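Local atomic coordinates of thioredoxin family protein (PDB entry 2YP6), a protein that is a surface-exposed thioredoxin-fold lipoprotein of Streptococcus pneumoniae that probably acts as a thiol-disulfide oxidoreductase in resistance to extracellular oxidative stress. Residues K60-L64 / S65-G69; Y147-S151 / I152-Y156. All coordinates share one frame; numbering follows the deposited sequence.

Contact 1: K60-L64 / S65-G69; sequences KEVKL and SDFKG
Asp66 folds its carboxylate back over the backbone of Lys63, where OD2 accepts the Lys63 N-H at 2.9 Å between N and OD2. The N-H comes in well above the carboxylate plane but points fairly straight at the oxygen (160°). CG of Asp66 stands beside its own backbone N and anti to the carbonyl carbon (chi1 -71°), which turns the acid toward the preceding strand. The same OD2 takes a second bond from a water, 2.7 Å away, that also donates to Glu61 O at 2.8 Å; one carboxylate oxygen thus holds the strand directly at Lys63 N and through the water at Glu61 O. In return, Asp66 N donates to Lys63 O (2.9 Å), so that side chain and backbone of Asp66 pair reciprocally with the backbone of Lys63. This is where the edge strand 61-63 of the mixed sheet of this thioredoxin-fold protein ends and the chain enters a short 3-10 turn, whose next bond runs from Phe67 N to Leu64 O, also 2.9 Å. CG1 of Val62 meets the rim of the Phe67 ring at CE2, 3.7 Å away and close to the ring plane; further on, the ring packs against Glu103 and Leu105 of strand 102-108. Lys63 sends its aliphatic chain past Ser65, with CB 3.5 Å from Ser65 OG, before NZ turns back along the strand to a salt bridge with Glu61 OE2 at 2.8 Å.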
loop_
_atom_site.group_PDB
_atom_site.type_symbol
_atom_site.label_atom_id
_atom_site.label_comp_id
_atom_site.label_asym_id
_atom_site.label_seq_id
_atom_site.Cartn_x
_atom_site.Cartn_y
_atom_site.Cartn_z
ATOM N N LYS A 60 7.495 -12.833 -4.588
ATOM C CA LYS A 60 6.760 -13.632 -3.623
ATOM C C LYS A 60 5.268 -13.387 -3.833
ATOM O O LYS A 60 4.848 -12.276 -4.101
ATOM C CB LYS A 60 7.177 -13.201 -2.207
ATOM C CG LYS A 60 6.633 -14.035 -1.049
ATOM C CD LYS A 60 7.225 -15.449 -1.038
ATOM C CE LYS A 60 6.994 -16.177 0.298
ATOM N NZ LYS A 60 5.572 -16.108 0.736
ATOM N N GLU A 61 4.459 -14.422 -3.713
ATOM C CA GLU A 61 3.024 -14.221 -3.776
ATOM C C GLU A 61 2.509 -13.700 -2.448
ATOM O O GLU A 61 2.774 -14.284 -1.384
ATOM C CB GLU A 61 2.328 -15.511 -4.141
ATOM C CG GLU A 61 0.820 -15.445 -4.056
ATOM C CD GLU A 61 0.187 -16.694 -4.608
ATOM O OE1 GLU A 61 0.096 -16.811 -5.855
ATOM O OE2 GLU A 61 -0.197 -17.564 -3.801
ATOM N N VAL A 62 1.765 -12.598 -2.507
ATOM C CA VAL A 62 1.225 -11.969 -1.307
ATOM C C VAL A 62 -0.291 -11.824 -1.401
ATOM O O VAL A 62 -0.804 -11.329 -2.390
ATOM C CB VAL A 62 1.820 -10.561 -1.125
ATOM C CG1 VAL A 62 1.259 -9.900 0.115
ATOM C CG2 VAL A 62 3.359 -10.638 -1.086
ATOM N N LYS A 63 -1.001 -12.254 -0.367
ATOM C CA LYS A 63 -2.465 -12.193 -0.353
ATOM C C LYS A 63 -2.884 -11.322 0.807
ATOM O O LYS A 63 -2.285 -11.405 1.848
ATOM C CB LYS A 63 -3.058 -13.583 -0.099
ATOM C CG LYS A 63 -2.837 -14.594 -1.197
ATOM C CD LYS A 63 -3.447 -15.918 -0.779
ATOM C CE LYS A 63 -3.530 -16.908 -1.916
ATOM N NZ LYS A 63 -2.312 -17.769 -1.970
ATOM N N LEU A 64 -3.929 -10.521 0.662
ATOM C CA LEU A 64 -4.427 -9.799 1.812
ATOM C C LEU A 64 -4.729 -10.767 2.960
ATOM O O LEU A 64 -4.488 -10.440 4.120
ATOM C CB LEU A 64 -5.665 -8.980 1.474
ATOM C CG LEU A 64 -6.150 -8.106 2.642
ATOM C CD1 LEU A 64 -5.098 -7.130 3.136
ATOM C CD2 LEU A 64 -7.382 -7.339 2.186
ATOM N N SER A 65 -5.212 -11.962 2.618
ATOM C CA SER A 65 -5.614 -12.967 3.602
ATOM C C SER A 65 -4.407 -13.510 4.370
ATOM O O SER A 65 -4.558 -14.129 5.422
ATOM C CB SER A 65 -6.368 -14.116 2.907
ATOM O OG SER A 65 -5.538 -14.824 1.988
ATOM N N ASP A 66 -3.202 -13.267 3.866
ATOM C CA ASP A 66 -2.009 -13.657 4.615
ATOM C C ASP A 66 -1.943 -12.857 5.928
ATOM O O ASP A 66 -1.274 -13.265 6.861
ATOM C CB ASP A 66 -0.727 -13.384 3.814
ATOM C CG ASP A 66 -0.539 -14.329 2.626
ATOM O OD1 ASP A 66 -1.127 -15.427 2.623
ATOM O OD2 ASP A 66 0.214 -13.963 1.691
ATOM N N PHE A 67 -2.637 -11.720 5.972
ATOM C CA PHE A 67 -2.510 -10.765 7.076
ATOM C C PHE A 67 -3.720 -10.738 8.000
ATOM O O PHE A 67 -3.921 -9.791 8.759
ATOM C CB PHE A 67 -2.241 -9.369 6.506
ATOM C CG PHE A 67 -0.968 -9.307 5.750
ATOM C CD1 PHE A 67 0.228 -9.125 6.407
ATOM C CD2 PHE A 67 -0.958 -9.551 4.385
ATOM C CE1 PHE A 67 1.425 -9.122 5.697
ATOM C CE2 PHE A 67 0.222 -9.538 3.672
ATOM C CZ PHE A 67 1.415 -9.350 4.333
ATOM N N LYS A 68 -4.467 -11.830 8.000
ATOM C CA LYS A 68 -5.610 -11.950 8.896
ATOM C C LYS A 68 -5.158 -11.763 10.323
ATOM O O LYS A 68 -4.135 -12.333 10.755
ATOM C CB LYS A 68 -6.307 -13.288 8.701
ATOM C CG LYS A 68 -7.420 -13.128 7.670
ATOM C CD LYS A 68 -8.020 -14.427 7.255
ATOM C CE LYS A 68 -9.470 -14.434 7.610
ATOM N NZ LYS A 68 -10.206 -13.464 6.748
ATOM N N GLY A 69 -5.897 -10.913 11.029
ATOM C CA GLY A 69 -5.573 -10.552 12.401
ATOM C C GLY A 69 -4.598 -9.400 12.552
ATOM O O GLY A 69 -4.435 -8.870 13.653
HETATM O O HOH W 1 1.222 -15.940 0.178
#

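Contact 2: Y147-S151 / I152-Y156; sequences YQIRS and IPTEY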
loop_
_atom_site.group_PDB
_atom_site.type_symbol
_atom_site.label_atom_id
_atom_site.label_comp_id
_atom_site.label_asym_id
_atom_site.label_seq_id
_atom_site.Cartn_x
_atom_site.Cartn_y
_atom_site.Cartn_z
ATOM N N TYR A 147 -10.487 -1.563 -5.422
ATOM C CA TYR A 147 -10.459 -0.564 -4.361
ATOM C C TYR A 147 -10.931 0.825 -4.850
ATOM O O TYR A 147 -10.829 1.837 -4.126
ATOM C CB TYR A 147 -9.049 -0.507 -3.715
ATOM C CG TYR A 147 -8.793 -1.637 -2.734
ATOM C CD1 TYR A 147 -8.559 -2.927 -3.158
ATOM C CD2 TYR A 147 -8.820 -1.403 -1.358
ATOM C CE1 TYR A 147 -8.370 -3.949 -2.249
ATOM C CE2 TYR A 147 -8.612 -2.416 -0.464
ATOM C CZ TYR A 147 -8.415 -3.690 -0.909
ATOM O OH TYR A 147 -8.201 -4.686 0.006
ATOM N N GLN A 148 -11.444 0.869 -6.075
ATOM C CA GLN A 148 -12.017 2.091 -6.650
ATOM C C GLN A 148 -11.102 3.301 -6.533
ATOM O O GLN A 148 -11.511 4.400 -6.132
ATOM C CB GLN A 148 -13.367 2.368 -6.003
ATOM C CG GLN A 148 -14.359 1.218 -6.215
ATOM C CD GLN A 148 -15.768 1.574 -5.790
ATOM O OE1 GLN A 148 -16.370 0.885 -4.972
ATOM N NE2 GLN A 148 -16.303 2.651 -6.348
ATOM N N ILE A 149 -9.857 3.112 -6.930
ATOM C CA ILE A 149 -8.900 4.188 -6.832
ATOM C C ILE A 149 -9.285 5.295 -7.822
ATOM O O ILE A 149 -9.564 5.017 -8.981
ATOM C CB ILE A 149 -7.487 3.663 -7.071
ATOM C CG1 ILE A 149 -7.152 2.596 -6.018
ATOM C CG2 ILE A 149 -6.465 4.810 -7.052
ATOM C CD1 ILE A 149 -7.292 3.075 -4.568
ATOM N N ARG A 150 -9.354 6.534 -7.338
ATOM C CA ARG A 150 -9.672 7.689 -8.196
ATOM C C ARG A 150 -8.460 8.625 -8.293
ATOM O O ARG A 150 -8.264 9.303 -9.305
ATOM C CB ARG A 150 -10.880 8.459 -7.636
ATOM C CG ARG A 150 -10.644 8.982 -6.203
ATOM C CD ARG A 150 -11.607 10.111 -5.756
ATOM N NE ARG A 150 -12.941 9.611 -5.418
ATOM C CZ ARG A 150 -13.764 10.157 -4.517
ATOM N NH1 ARG A 150 -13.415 11.239 -3.827
ATOM N NH2 ARG A 150 -14.950 9.598 -4.309
ATOM N N SER A 151 -7.654 8.660 -7.230
ATOM C CA SER A 151 -6.475 9.514 -7.183
ATOM C C SER A 151 -5.389 8.827 -6.377
ATOM O O SER A 151 -5.665 7.894 -5.601
ATOM C CB SER A 151 -6.821 10.833 -6.514
ATOM O OG SER A 151 -7.535 10.552 -5.330
ATOM N N ILE A 152 -4.146 9.254 -6.579
ATOM C CA ILE A 152 -3.041 8.655 -5.827
ATOM C C ILE A 152 -2.171 9.743 -5.234
ATOM O O ILE A 152 -2.114 10.867 -5.757
ATOM C CB ILE A 152 -2.170 7.679 -6.704
ATOM C CG1 ILE A 152 -1.865 8.319 -8.051
ATOM C CG2 ILE A 152 -2.866 6.318 -6.875
ATOM C CD1 ILE A 152 -0.818 7.570 -8.801
ATOM N N PRO A 153 -1.509 9.440 -4.107
ATOM C CA PRO A 153 -1.616 8.186 -3.370
ATOM C C PRO A 153 -2.948 8.104 -2.641
ATOM O O PRO A 153 -3.483 9.149 -2.280
ATOM C CB PRO A 153 -0.473 8.279 -2.353
ATOM C CG PRO A 153 -0.260 9.761 -2.146
ATOM C CD PRO A 153 -0.659 10.438 -3.426
ATOM N N THR A 154 -3.465 6.891 -2.449
ATOM C CA THR A 154 -4.607 6.638 -1.568
ATOM C C THR A 154 -4.192 5.523 -0.601
ATOM O O THR A 154 -3.553 4.543 -1.018
ATOM C CB THR A 154 -5.854 6.185 -2.329
ATOM O OG1 THR A 154 -6.330 7.243 -3.163
ATOM C CG2 THR A 154 -6.970 5.806 -1.375
ATOM N N GLU A 155 -4.502 5.708 0.687
ATOM C CA GLU A 155 -4.238 4.688 1.679
ATOM C C GLU A 155 -5.554 4.181 2.261
ATOM O O GLU A 155 -6.453 4.968 2.566
ATOM C CB GLU A 155 -3.406 5.249 2.826
ATOM C CG GLU A 155 -2.014 5.774 2.449
ATOM C CD GLU A 155 -2.074 7.129 1.807
ATOM O OE1 GLU A 155 -2.830 8.005 2.310
ATOM O OE2 GLU A 155 -1.386 7.317 0.784
ATOM N N TYR A 156 -5.642 2.859 2.375
ATOM C CA TYR A 156 -6.693 2.179 3.128
ATOM C C TYR A 156 -6.053 1.619 4.371
ATOM O O TYR A 156 -5.046 0.927 4.301
ATOM C CB TYR A 156 -7.291 1.036 2.304
ATOM C CG TYR A 156 -8.141 1.537 1.172
ATOM C CD1 TYR A 156 -7.570 1.957 -0.017
ATOM C CD2 TYR A 156 -9.520 1.609 1.302
ATOM C CE1 TYR A 156 -8.349 2.431 -1.045
ATOM C CE2 TYR A 156 -10.300 2.086 0.278
ATOM C CZ TYR A 156 -9.703 2.511 -0.894
ATOM O OH TYR A 156 -10.483 2.977 -1.933
HETATM O O HOH W 2 -10.452 5.370 -3.552
HETATM O O HOH W 3 -8.832 6.950 -4.636
#
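A local contact in the bend between helix 142-146 and strand 154-158 combines an edge-to-face pair of Tyr147 and Tyr156 with a hydrogen bond from the Thr154 hydroxyl to Ser151 O. Tyr147 directs its edge at the face of Tyr156, with the planes at 76° and CD2 lying 3.7 Å above the centre of that ring. Tyr156 OH and Tyr147 O lie unusually close, at 2.5 Å, but the partner of the hydroxyl proton is not settled, since Tyr156 OH also bonds a water that donates to Gln148 O. Tyr147 OH, at the far end of its ring, is hydrogen-bonded to Pro50 O. Gln148, with positive phi, is the C-prime residue of a Schellman motif that terminates the helix. The chain then runs to Pro153, whose preceding peptide bond is cis, as in the cis-proline loop of thioredoxins, and whose ring touches Cys84 of the Cys81-Cys84 disulfide. Ile149 CD1 touches the Tyr156 edge at CE1 (3.7 Å), while its CG2 meets CG2 of Ile152 at 3.9 Å. Thr154 OG1, set beside its own backbone N by a chi1 of -66°, donates to Ser151 O at 2.6 Å and accepts from a water that takes the Arg150 N-H.

Contact 1 closes before contact 2 opens along the chain, and their centres lie 19 Å apart within one thioredoxin-fold domain. Both belong to the same mixed sheet: 60-69 comprises the edge strand 61-63 and the turn after it, while 147-156 leads into strand 154-158, next to the opposite edge strand 164-169. Strands 53-56, 135-137, 102-108 and 71-76 lie between them. The two nevertheless touch, because CD2 of Leu64 packs 3.5 Å from OH of Tyr147; Ala49 borders both side chains. Contact 2 reaches the Cys81-Cys84 disulfide, probably the redox centre, through Pro153, and its Ile152 side chain comes within about 5 Å of the bound 3-cyclohexyl-1-propylphosphocholine, whereas contact 1 belongs to the domain surface.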